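Local coordinates for acyl-CoA dehydrogenase FadE3 (Mycobacterium smegmatis, PDB 4IV6), which belongs to the acyl-CoA dehydrogenase family and holds dihydroflavine-adenine dinucleotide between subunits of a four-chain assembly, at residues B[59-64]-B[110-115]; B[81-86]-B[356-361]; B[319-324]-B[374-379]. All coordinates share one frame; numbering follows the deposited sequence. Where two conformers were deposited one is given.

In the fold
The three contacts join separate pairs of elements in the subunit. Contact 1 lies far out in the N-terminal region and is partly buried; a loop meets helix 105-116 there through an aromatic ring, an aliphatic side chain and one bridging water. Contacts 2 and 3 are buried. Contact 2 brings the N-terminal and C-terminal regions together beside the dihydroflavine ring and combines a methionine with a hydrated carboxylate, whereas contact 3, wholly within the C-terminal region, is purely apolar. Helices 316-340, 352-364 and 369-383 follow one another in the chain and link contacts 2 and 3, whose nearest atoms are about 6 Å apart; contact 1 stands about 28 Å from contact 2, centre to centre.

Contact 1. Residues B[59-64]-B[110-115]; sequences EPYGFG and KYLPRM
The carbonyl oxygen Y61 O has two partners: a water donates to it at 2.9 Å from the water oxygen, and the CA-H of P113 makes a CA-H...O contact with it, P113 CA and Y61 O being 3.5 Å apart. The same water gives its second hydrogen to P113 O at 2.7 Å from the water oxygen, so that one molecule bridges two backbone carbonyls. No direct hydrogen bond joins the two segments, and the polar part of the contact rests on this water. The bridged carbonyl P113 O belongs to a helix that is kinked here: the proline N has no hydrogen to give, and R114 N likewise makes no bond to the turn before.

Beside the water the contact is apolar. Y61 CB lies 3.7 Å from L112 CB, and the ring then runs obliquely past the leucine. With CG of Y61 beside its backbone N (chi1 -44°), one face of the ring is presented to L112 CD1, which stands 4.1 Å from the ring centroid, displaced toward the rim, in a CH-pi contact. The opposite face carries P60 CD, so the phenol is sandwiched between the proline that precedes it, itself after a cis peptide bond, and the leucine of the helix. P113 adds CG at 4.3 Å from Y61 CB.

On the helix itself R114 folds back over one turn, and its NH1 donates to K110 O at 3.0 Å in an almost straight bond (169°), within the guanidinium plane but tilted from the carbonyl plane of K110. L112 also packs on L99 and L100 of helix 83-102, while Y61 reaches E105, K108 and Q109. The whole is a loop-on-helix contact within the all-helical N-terminal domain of the acyl-CoA dehydrogenase fold.

Contact 2. Residues B[81-86]-B[356-361]; sequences GWMSLA and FRDAPL. With FDA (dihydroflavine-adenine dinucleotide), chain D.
With CG anti to the backbone N (chi1 -174°) and the chain bent only at its last torsion (chi3 74°), M83 sends its thioether across to D358, whose own CG lies beside its backbone N (chi1 -79°). The two side chains run antiparallel alongside one another: M83 SD comes to 3.6 Å from D358 CB, while D358 OD2 reaches back to 3.8 Å from M83 CB. M83 SD also lies 3.3 Å from the carbonyl oxygen D358 O. The methyl group continues to the next turn, where M83 CE meets L361 CB at 3.7 Å. M83 was deposited in two conformers, and this description holds for one of them.

No direct hydrogen bond crosses the interface; two waters do the bridging. Both donate to D358 OD2, one of them accepting from M83 N, at the start of helix 83-102, and the other also donating to S84 OG, 2.7 Å from its oxygen; S84 OG is also hydrogen-bonded to K207 O. The second carboxylate oxygen, OD1, accepts from Y206 N, so both oxygens of this buried group have partners. S84 CB lies over one face of the W82 ring, toward its rim.

L361 has a second neighbour: its CD2 touches the methyl carbon C7M of dihydroflavine-adenine dinucleotide at 3.5 Å, at the benzenoid end of the ring system. Helix 234-270 contributes R252, which packs on both M83 and L361, and Y346 of the second subunit covers D358 and L361. The contact thus joins the start of helix 83-102 to helix 352-364, with helix 234-270 and the loop holding Y206 alongside.

Contact 3. Residues B[319-324]-B[374-379]; sequences AGMAKL and NVIAKQ
I376 lays its CD1 methyl against the backbone of helix 316-340 at G320, 3.7 Å from G320 C. Its CG1 branch stands beside the backbone N (chi1 -72°), and with an extended chi2 (164°) this carries CD1 onto the G320-M321 backbone, while CG2 faces M321 CE. The methionine is extended beyond CG, and its end reaches farther across than its base: M321 CE lies 3.8 Å from I376 CG2, while M321 CG is 4.0 Å from I376 CD1. One turn on, L324 CD2 comes to 3.9 Å from I376 CD1. The methyl is therefore bordered by the glycine backbone, the methionine and the leucine, and no hydrogen bond joins the two segments.

The short helical segments run roughly antiparallel, at 144°, with their axes 10.0 Å apart at closest approach. L324 packs further on N369, Q372 and R373 of helix 369-383, and A289 of the third subunit adds to the surroundings of I376. This apolar antiparallel pairing belongs to the helical bundle of the C-terminal acyl-CoA dehydrogenase domain, at its border with a neighbouring subunit.

Contact 1. Residues B[59-64]-B[110-115]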
loop_
_atom_site.group_PDB
_atom_site.type_symbol
_atom_site.label_atom_id
_atom_site.label_comp_id
_atom_site.label_asym_id
_atom_site.label_seq_id
_atom_site.Cartn_x
_atom_site.Cartn_y
_atom_site.Cartn_z
ATOM N N GLU B 59 -3.786 -44.855 -10.529
ATOM C CA GLU B 59 -4.184 -46.226 -10.814
ATOM C C GLU B 59 -4.579 -46.875 -9.501
ATOM O O GLU B 59 -4.029 -46.548 -8.472
ATOM C CB GLU B 59 -3.025 -47.016 -11.414
ATOM C CG GLU B 59 -2.471 -46.456 -12.707
ATOM C CD GLU B 59 -1.283 -47.259 -13.202
ATOM O OE1 GLU B 59 -1.104 -48.407 -12.749
ATOM O OE2 GLU B 59 -0.518 -46.744 -14.033
ATOM N N PRO B 60 -5.530 -47.809 -9.525
ATOM C CA PRO B 60 -6.169 -48.391 -10.688
ATOM C C PRO B 60 -7.308 -47.576 -11.292
ATOM O O PRO B 60 -7.808 -47.943 -12.345
ATOM C CB PRO B 60 -6.680 -49.742 -10.155
ATOM C CG PRO B 60 -6.991 -49.470 -8.722
ATOM C CD PRO B 60 -6.000 -48.425 -8.269
ATOM N N TYR B 61 -7.700 -46.471 -10.659
ATOM C CA TYR B 61 -8.892 -45.740 -11.087
ATOM C C TYR B 61 -8.643 -44.888 -12.322
ATOM O O TYR B 61 -9.483 -44.810 -13.200
ATOM C CB TYR B 61 -9.421 -44.842 -9.962
ATOM C CG TYR B 61 -9.440 -45.505 -8.618
ATOM C CD1 TYR B 61 -10.391 -46.472 -8.306
ATOM C CD2 TYR B 61 -8.518 -45.171 -7.664
ATOM C CE1 TYR B 61 -10.399 -47.097 -7.073
ATOM C CE2 TYR B 61 -8.522 -45.779 -6.426
ATOM C CZ TYR B 61 -9.458 -46.746 -6.141
ATOM O OH TYR B 61 -9.448 -47.331 -4.911
ATOM N N GLY B 62 -7.507 -44.225 -12.375
ATOM C CA GLY B 62 -7.178 -43.386 -13.519
ATOM C C GLY B 62 -5.726 -43.524 -13.919
ATOM O O GLY B 62 -4.951 -44.202 -13.254
ATOM N N PHE B 63 -5.343 -42.826 -14.975
ATOM C CA PHE B 63 -4.061 -43.028 -15.605
ATOM C C PHE B 63 -2.862 -42.402 -14.892
ATOM O O PHE B 63 -1.815 -42.218 -15.552
ATOM C CB PHE B 63 -4.124 -42.485 -17.034
ATOM N N GLY B 64 -3.006 -42.047 -13.591
ATOM C CA GLY B 64 -1.923 -41.477 -12.758
ATOM C C GLY B 64 -2.152 -40.049 -12.209
ATOM O O GLY B 64 -2.573 -39.127 -12.921
ATOM N N LYS B 110 -16.834 -46.636 -7.614
ATOM C CA LYS B 110 -18.046 -46.161 -8.270
ATOM C C LYS B 110 -17.829 -44.874 -9.070
ATOM O O LYS B 110 -18.396 -44.712 -10.150
ATOM C CB LYS B 110 -19.115 -45.913 -7.225
ATOM C CG LYS B 110 -20.376 -45.332 -7.818
ATOM C CD LYS B 110 -21.507 -45.395 -6.846
ATOM C CE LYS B 110 -22.788 -45.319 -7.640
ATOM N NZ LYS B 110 -23.935 -45.298 -6.709
ATOM N N TYR B 111 -17.018 -43.966 -8.532
ATOM C CA TYR B 111 -16.922 -42.594 -9.038
ATOM C C TYR B 111 -15.602 -42.195 -9.733
ATOM O O TYR B 111 -15.632 -41.502 -10.751
ATOM C CB TYR B 111 -17.178 -41.624 -7.884
ATOM C CG TYR B 111 -18.599 -41.653 -7.374
ATOM C CD1 TYR B 111 -19.699 -41.550 -8.258
ATOM C CD2 TYR B 111 -18.863 -41.755 -6.025
ATOM C CE1 TYR B 111 -21.008 -41.582 -7.786
ATOM C CE2 TYR B 111 -20.167 -41.790 -5.556
ATOM C CZ TYR B 111 -21.238 -41.706 -6.430
ATOM O OH TYR B 111 -22.527 -41.730 -5.931
ATOM N N LEU B 112 -14.453 -42.608 -9.177
ATOM C CA LEU B 112 -13.148 -42.135 -9.665
ATOM C C LEU B 112 -12.791 -42.482 -11.109
ATOM O O LEU B 112 -12.193 -41.631 -11.792
ATOM C CB LEU B 112 -12.003 -42.547 -8.726
ATOM C CG LEU B 112 -11.994 -41.888 -7.348
ATOM C CD1 LEU B 112 -10.809 -42.368 -6.530
ATOM C CD2 LEU B 112 -11.955 -40.372 -7.461
ATOM N N PRO B 113 -13.167 -43.684 -11.598
ATOM C CA PRO B 113 -12.852 -43.945 -13.007
ATOM C C PRO B 113 -13.547 -43.007 -14.006
ATOM O O PRO B 113 -12.901 -42.515 -14.928
ATOM C CB PRO B 113 -13.269 -45.423 -13.198
ATOM C CG PRO B 113 -13.117 -46.020 -11.834
ATOM C CD PRO B 113 -13.641 -44.909 -10.926
ATOM N N ARG B 114 -14.830 -42.716 -13.808
ATOM C CA ARG B 114 -15.523 -41.789 -14.684
ATOM C C ARG B 114 -15.159 -40.335 -14.394
ATOM O O ARG B 114 -15.229 -39.491 -15.280
ATOM C CB ARG B 114 -17.023 -41.961 -14.586
ATOM C CG ARG B 114 -17.554 -43.225 -15.230
ATOM C CD ARG B 114 -19.052 -43.273 -15.009
ATOM N NE ARG B 114 -19.359 -43.509 -13.595
ATOM C CZ ARG B 114 -20.445 -43.065 -12.964
ATOM N NH1 ARG B 114 -20.634 -43.363 -11.669
ATOM N NH2 ARG B 114 -21.338 -42.315 -13.607
ATOM N N MET B 115 -14.756 -40.040 -13.172
ATOM C CA MET B 115 -14.234 -38.699 -12.867
ATOM C C MET B 115 -12.922 -38.414 -13.594
ATOM O O MET B 115 -12.713 -37.323 -14.098
ATOM C CB MET B 115 -14.067 -38.506 -11.368
ATOM C CG MET B 115 -15.400 -38.311 -10.669
ATOM S SD MET B 115 -15.268 -38.211 -8.880
ATOM C CE MET B 115 -14.378 -36.664 -8.722
HETATM O O HOH W 1 -10.516 -43.600 -15.618
#

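Contact 2. Residues B[81-86]-B[356-361]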
loop_
_atom_site.group_PDB
_atom_site.type_symbol
_atom_site.label_atom_id
_atom_site.label_comp_id
_atom_site.label_asym_id
_atom_site.label_seq_id
_atom_site.Cartn_x
_atom_site.Cartn_y
_atom_site.Cartn_z
ATOM N N GLY B 81 -4.837 -18.525 -19.696
ATOM C CA GLY B 81 -5.725 -18.357 -20.856
ATOM C C GLY B 81 -7.115 -17.838 -20.494
ATOM O O GLY B 81 -7.643 -16.928 -21.122
ATOM N N TRP B 82 -7.711 -18.424 -19.475
ATOM C CA TRP B 82 -9.058 -18.054 -19.045
ATOM C C TRP B 82 -9.308 -18.653 -17.673
ATOM O O TRP B 82 -9.350 -19.879 -17.538
ATOM C CB TRP B 82 -10.107 -18.544 -20.043
ATOM C CG TRP B 82 -11.503 -18.053 -19.854
ATOM C CD1 TRP B 82 -11.943 -17.063 -19.011
ATOM C CD2 TRP B 82 -12.653 -18.498 -20.580
ATOM N NE1 TRP B 82 -13.296 -16.869 -19.186
ATOM C CE2 TRP B 82 -13.757 -17.748 -20.125
ATOM C CE3 TRP B 82 -12.854 -19.462 -21.575
ATOM C CZ2 TRP B 82 -15.044 -17.936 -20.625
ATOM C CZ3 TRP B 82 -14.141 -19.639 -22.066
ATOM C CH2 TRP B 82 -15.211 -18.877 -21.587
ATOM N N MET B 83 -9.445 -17.779 -16.664
ATOM C CA MET B 83 -9.589 -18.205 -15.274
ATOM C C MET B 83 -10.683 -19.266 -15.155
ATOM O O MET B 83 -10.540 -20.250 -14.422
ATOM C CB MET B 83 -9.928 -17.000 -14.384
ATOM C CG MET B 83 -9.959 -17.313 -12.888
ATOM S SD MET B 83 -10.473 -15.904 -11.871
ATOM C CE MET B 83 -12.232 -15.866 -12.207
ATOM N N SER B 84 -11.777 -19.042 -15.881
ATOM C CA SER B 84 -12.936 -19.935 -15.827
ATOM C C SER B 84 -12.598 -21.412 -16.146
ATOM O O SER B 84 -13.251 -22.322 -15.633
ATOM C CB SER B 84 -14.033 -19.431 -16.788
ATOM O OG SER B 84 -14.528 -18.142 -16.402
ATOM N N LEU B 85 -11.629 -21.657 -17.019
ATOM C CA LEU B 85 -11.277 -23.032 -17.360
ATOM C C LEU B 85 -10.568 -23.744 -16.201
ATOM O O LEU B 85 -10.770 -24.957 -15.981
ATOM C CB LEU B 85 -10.438 -23.095 -18.656
ATOM C CG LEU B 85 -11.122 -22.506 -19.900
ATOM C CD1 LEU B 85 -10.178 -22.647 -21.092
ATOM C CD2 LEU B 85 -12.459 -23.181 -20.234
ATOM N N ALA B 86 -9.778 -23.011 -15.424
ATOM C CA ALA B 86 -9.216 -23.581 -14.196
ATOM C C ALA B 86 -10.328 -23.817 -13.186
ATOM O O ALA B 86 -10.370 -24.841 -12.507
ATOM C CB ALA B 86 -8.149 -22.657 -13.634
ATOM N N PHE B 356 -8.869 -7.960 -14.826
ATOM C CA PHE B 356 -9.275 -7.070 -13.747
ATOM C C PHE B 356 -10.616 -7.541 -13.152
ATOM O O PHE B 356 -10.797 -7.534 -11.951
ATOM C CB PHE B 356 -9.366 -5.634 -14.296
ATOM C CG PHE B 356 -9.849 -4.601 -13.316
ATOM C CD1 PHE B 356 -8.982 -4.031 -12.394
ATOM C CD2 PHE B 356 -11.158 -4.144 -13.347
ATOM C CE1 PHE B 356 -9.433 -3.047 -11.505
ATOM C CE2 PHE B 356 -11.598 -3.171 -12.465
ATOM C CZ PHE B 356 -10.737 -2.623 -11.555
ATOM N N ARG B 357 -11.542 -7.965 -14.004
ATOM C CA ARG B 357 -12.844 -8.457 -13.540
ATOM C C ARG B 357 -12.741 -9.852 -12.914
ATOM O O ARG B 357 -13.537 -10.189 -12.072
ATOM C CB ARG B 357 -13.844 -8.521 -14.713
ATOM C CG ARG B 357 -14.388 -7.194 -15.198
ATOM C CD ARG B 357 -15.483 -7.414 -16.216
ATOM N NE ARG B 357 -14.962 -7.933 -17.477
ATOM C CZ ARG B 357 -15.063 -9.184 -17.914
ATOM N NH1 ARG B 357 -15.720 -10.109 -17.233
ATOM N NH2 ARG B 357 -14.556 -9.499 -19.100
ATOM N N ASP B 358 -11.777 -10.658 -13.358
ATOM C CA ASP B 358 -11.631 -12.034 -12.868
ATOM C C ASP B 358 -10.887 -12.118 -11.517
ATOM O O ASP B 358 -11.190 -12.960 -10.685
ATOM C CB ASP B 358 -10.921 -12.902 -13.892
ATOM C CG ASP B 358 -11.851 -13.359 -15.026
ATOM O OD1 ASP B 358 -13.089 -13.166 -14.914
ATOM O OD2 ASP B 358 -11.335 -13.912 -16.013
ATOM N N ALA B 359 -9.943 -11.214 -11.297
ATOM C CA ALA B 359 -9.061 -11.288 -10.134
ATOM C C ALA B 359 -9.754 -11.254 -8.760
ATOM O O ALA B 359 -9.379 -12.029 -7.884
ATOM C CB ALA B 359 -7.972 -10.200 -10.231
ATOM N N PRO B 360 -10.781 -10.426 -8.585
ATOM C CA PRO B 360 -11.475 -10.412 -7.310
ATOM C C PRO B 360 -12.134 -11.735 -6.915
ATOM O O PRO B 360 -12.319 -11.988 -5.709
ATOM C CB PRO B 360 -12.518 -9.300 -7.473
ATOM C CG PRO B 360 -12.051 -8.482 -8.609
ATOM C CD PRO B 360 -11.320 -9.410 -9.506
ATOM N N LEU B 361 -12.414 -12.595 -7.886
ATOM C CA LEU B 361 -13.010 -13.901 -7.579
ATOM C C LEU B 361 -12.170 -14.675 -6.580
ATOM O O LEU B 361 -12.720 -15.235 -5.626
ATOM C CB LEU B 361 -13.198 -14.730 -8.844
ATOM C CG LEU B 361 -13.924 -16.090 -8.749
ATOM C CD1 LEU B 361 -12.969 -17.235 -8.495
ATOM C CD2 LEU B 361 -15.054 -16.117 -7.720
HETATM P PA FDA D . -19.635 -13.679 4.488
HETATM O O1A FDA D . -19.189 -14.871 5.297
HETATM O O2A FDA D . -21.054 -13.187 4.573
HETATM O O5B FDA D . -18.638 -12.469 4.816
HETATM C C5B FDA D . -18.877 -11.111 4.380
HETATM C C4B FDA D . -17.680 -10.237 4.792
HETATM O O4B FDA D . -17.407 -10.354 6.202
HETATM C C3B FDA D . -16.396 -10.666 4.114
HETATM O O3B FDA D . -15.524 -9.522 3.988
HETATM C C2B FDA D . -15.845 -11.682 5.092
HETATM O O2B FDA D . -14.442 -11.903 4.989
HETATM C C1B FDA D . -16.152 -10.986 6.397
HETATM N N9A FDA D . -16.208 -11.910 7.562
HETATM C C8A FDA D . -17.181 -12.817 7.802
HETATM N N7A FDA D . -16.949 -13.453 8.967
HETATM C C5A FDA D . -15.798 -12.944 9.469
HETATM C C6A FDA D . -14.978 -13.162 10.650
HETATM N N6A FDA D . -15.353 -14.076 11.546
HETATM N N1A FDA D . -13.845 -12.448 10.831
HETATM C C2A FDA D . -13.484 -11.505 9.946
HETATM N N3A FDA D . -14.186 -11.245 8.820
HETATM C C4A FDA D . -15.329 -11.910 8.556
HETATM N N1 FDA D . -18.791 -21.955 -2.437
HETATM C C2 FDA D . -18.935 -23.273 -2.531
HETATM O O2 FDA D . -19.293 -23.914 -1.524
HETATM N N3 FDA D . -18.707 -23.937 -3.679
HETATM C C4 FDA D . -18.339 -23.351 -4.818
HETATM O O4 FDA D . -18.168 -24.019 -5.874
HETATM C C4X FDA D . -18.129 -21.890 -4.790
HETATM N N5 FDA D . -17.785 -21.172 -5.880
HETATM C C5X FDA D . -18.028 -19.837 -5.906
HETATM C C6 FDA D . -18.090 -19.131 -7.112
HETATM C C7 FDA D . -18.301 -17.753 -7.142
HETATM C C7M FDA D . -18.401 -17.012 -8.450
HETATM C C8 FDA D . -18.435 -17.045 -5.930
HETATM C C8M FDA D . -18.659 -15.552 -5.855
HETATM C C9 FDA D . -18.381 -17.745 -4.736
HETATM C C9A FDA D . -18.198 -19.137 -4.707
HETATM N N10 FDA D . -18.187 -19.813 -3.470
HETATM C C10 FDA D . -18.412 -21.208 -3.509
HETATM C "C1'" FDA D . -18.738 -19.096 -2.314
HETATM C "C2'" FDA D . -17.573 -18.495 -1.559
HETATM O "O2'" FDA D . -16.763 -19.510 -0.965
HETATM C "C3'" FDA D . -18.128 -17.542 -0.500
HETATM O "O3'" FDA D . -18.540 -16.349 -1.161
HETATM C "C4'" FDA D . -17.127 -17.184 0.573
HETATM O "O4'" FDA D . -17.119 -18.299 1.479
HETATM C "C5'" FDA D . -17.558 -15.941 1.372
HETATM O "O5'" FDA D . -18.892 -16.121 1.792
HETATM P P FDA D . -19.963 -14.970 1.982
HETATM O O1P FDA D . -21.120 -15.686 2.651
HETATM O O2P FDA D . -20.191 -14.284 0.679
HETATM O O3P FDA D . -19.200 -13.950 2.972
HETATM O O HOH W 2 -9.164 -14.960 -17.446
HETATM O O HOH W 3 -12.657 -16.264 -16.131
#

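Contact 3. Residues B[319-324]-B[374-379]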
loop_
_atom_site.group_PDB
_atom_site.type_symbol
_atom_site.label_atom_id
_atom_site.label_comp_id
_atom_site.label_asym_id
_atom_site.label_seq_id
_atom_site.Cartn_x
_atom_site.Cartn_y
_atom_site.Cartn_z
ATOM N N ALA B 319 -0.132 -23.450 2.154
ATOM C CA ALA B 319 -1.184 -23.370 1.142
ATOM C C ALA B 319 -2.071 -22.133 1.286
ATOM O O ALA B 319 -2.388 -21.479 0.299
ATOM C CB ALA B 319 -2.019 -24.627 1.117
ATOM N N GLY B 320 -2.487 -21.821 2.506
ATOM C CA GLY B 320 -3.259 -20.607 2.774
ATOM C C GLY B 320 -2.456 -19.339 2.477
ATOM O O GLY B 320 -2.984 -18.372 1.908
ATOM N N MET B 321 -1.169 -19.349 2.826
ATOM C CA MET B 321 -0.295 -18.219 2.506
ATOM C C MET B 321 -0.180 -18.027 0.989
ATOM O O MET B 321 -0.225 -16.889 0.486
ATOM C CB MET B 321 1.080 -18.388 3.125
ATOM C CG MET B 321 1.060 -18.233 4.636
ATOM S SD MET B 321 2.692 -18.413 5.345
ATOM C CE MET B 321 2.463 -17.635 6.959
ATOM N N ALA B 322 -0.082 -19.142 0.264
ATOM C CA ALA B 322 0.031 -19.079 -1.172
ATOM C C ALA B 322 -1.232 -18.461 -1.758
ATOM O O ALA B 322 -1.174 -17.599 -2.649
ATOM C CB ALA B 322 0.277 -20.470 -1.752
ATOM N N LYS B 323 -2.382 -18.895 -1.246
ATOM C CA LYS B 323 -3.662 -18.385 -1.750
ATOM C C LYS B 323 -3.810 -16.897 -1.462
ATOM O O LYS B 323 -4.213 -16.124 -2.317
ATOM C CB LYS B 323 -4.802 -19.204 -1.137
ATOM C CG LYS B 323 -6.197 -18.928 -1.701
ATOM C CD LYS B 323 -6.873 -17.737 -1.029
ATOM C CE LYS B 323 -8.366 -17.741 -1.358
ATOM N NZ LYS B 323 -9.078 -16.612 -0.744
ATOM N N LEU B 324 -3.517 -16.504 -0.225
ATOM C CA LEU B 324 -3.617 -15.111 0.195
ATOM C C LEU B 324 -2.666 -14.230 -0.615
ATOM O O LEU B 324 -3.085 -13.232 -1.206
ATOM C CB LEU B 324 -3.282 -14.978 1.684
ATOM C CG LEU B 324 -3.276 -13.550 2.273
ATOM C CD1 LEU B 324 -4.669 -12.946 2.206
ATOM C CD2 LEU B 324 -2.788 -13.625 3.694
ATOM N N ASN B 374 -7.226 -14.927 9.311
ATOM C CA ASN B 374 -7.556 -15.480 10.637
ATOM C C ASN B 374 -6.963 -16.871 10.802
ATOM O O ASN B 374 -6.437 -17.218 11.862
ATOM C CB ASN B 374 -9.078 -15.612 10.876
ATOM C CG ASN B 374 -9.793 -14.281 11.009
ATOM O OD1 ASN B 374 -9.198 -13.202 11.304
ATOM N ND2 ASN B 374 -11.106 -14.346 10.810
ATOM N N VAL B 375 -7.082 -17.678 9.754
ATOM C CA VAL B 375 -6.654 -19.075 9.805
ATOM C C VAL B 375 -5.135 -19.120 9.917
ATOM O O VAL B 375 -4.581 -19.867 10.715
ATOM C CB VAL B 375 -7.133 -19.834 8.546
ATOM C CG1 VAL B 375 -6.395 -21.159 8.370
ATOM C CG2 VAL B 375 -8.637 -20.113 8.612
ATOM N N ILE B 376 -4.475 -18.262 9.143
ATOM C CA ILE B 376 -3.012 -18.170 9.136
ATOM C C ILE B 376 -2.465 -17.706 10.492
ATOM O O ILE B 376 -1.477 -18.275 10.991
ATOM C CB ILE B 376 -2.533 -17.269 7.978
ATOM C CG1 ILE B 376 -2.735 -17.998 6.626
ATOM C CG2 ILE B 376 -1.058 -16.905 8.114
ATOM C CD1 ILE B 376 -2.669 -17.080 5.450
ATOM N N ALA B 377 -3.123 -16.722 11.125
ATOM C CA ALA B 377 -2.652 -16.244 12.439
ATOM C C ALA B 377 -2.663 -17.366 13.481
ATOM O O ALA B 377 -1.724 -17.544 14.235
ATOM C CB ALA B 377 -3.477 -15.060 12.919
ATOM N N LYS B 378 -3.741 -18.134 13.480
ATOM C CA LYS B 378 -3.913 -19.226 14.412
ATOM C C LYS B 378 -2.875 -20.326 14.153
ATOM O O LYS B 378 -2.289 -20.879 15.105
ATOM C CB LYS B 378 -5.339 -19.765 14.273
ATOM C CG LYS B 378 -5.736 -20.817 15.277
ATOM C CD LYS B 378 -7.239 -21.092 15.152
ATOM C CE LYS B 378 -7.555 -22.551 15.461
ATOM N NZ LYS B 378 -7.452 -22.815 16.916
ATOM N N GLN B 379 -2.634 -20.617 12.867
ATOM C CA GLN B 379 -1.630 -21.592 12.449
ATOM C C GLN B 379 -0.224 -21.138 12.833
ATOM O O GLN B 379 0.579 -21.925 13.339
ATOM C CB GLN B 379 -1.717 -21.880 10.932
ATOM C CG GLN B 379 -2.950 -22.691 10.515
ATOM C CD GLN B 379 -3.243 -22.608 9.012
ATOM O OE1 GLN B 379 -2.876 -21.633 8.338
ATOM N NE2 GLN B 379 -3.930 -23.622 8.489
#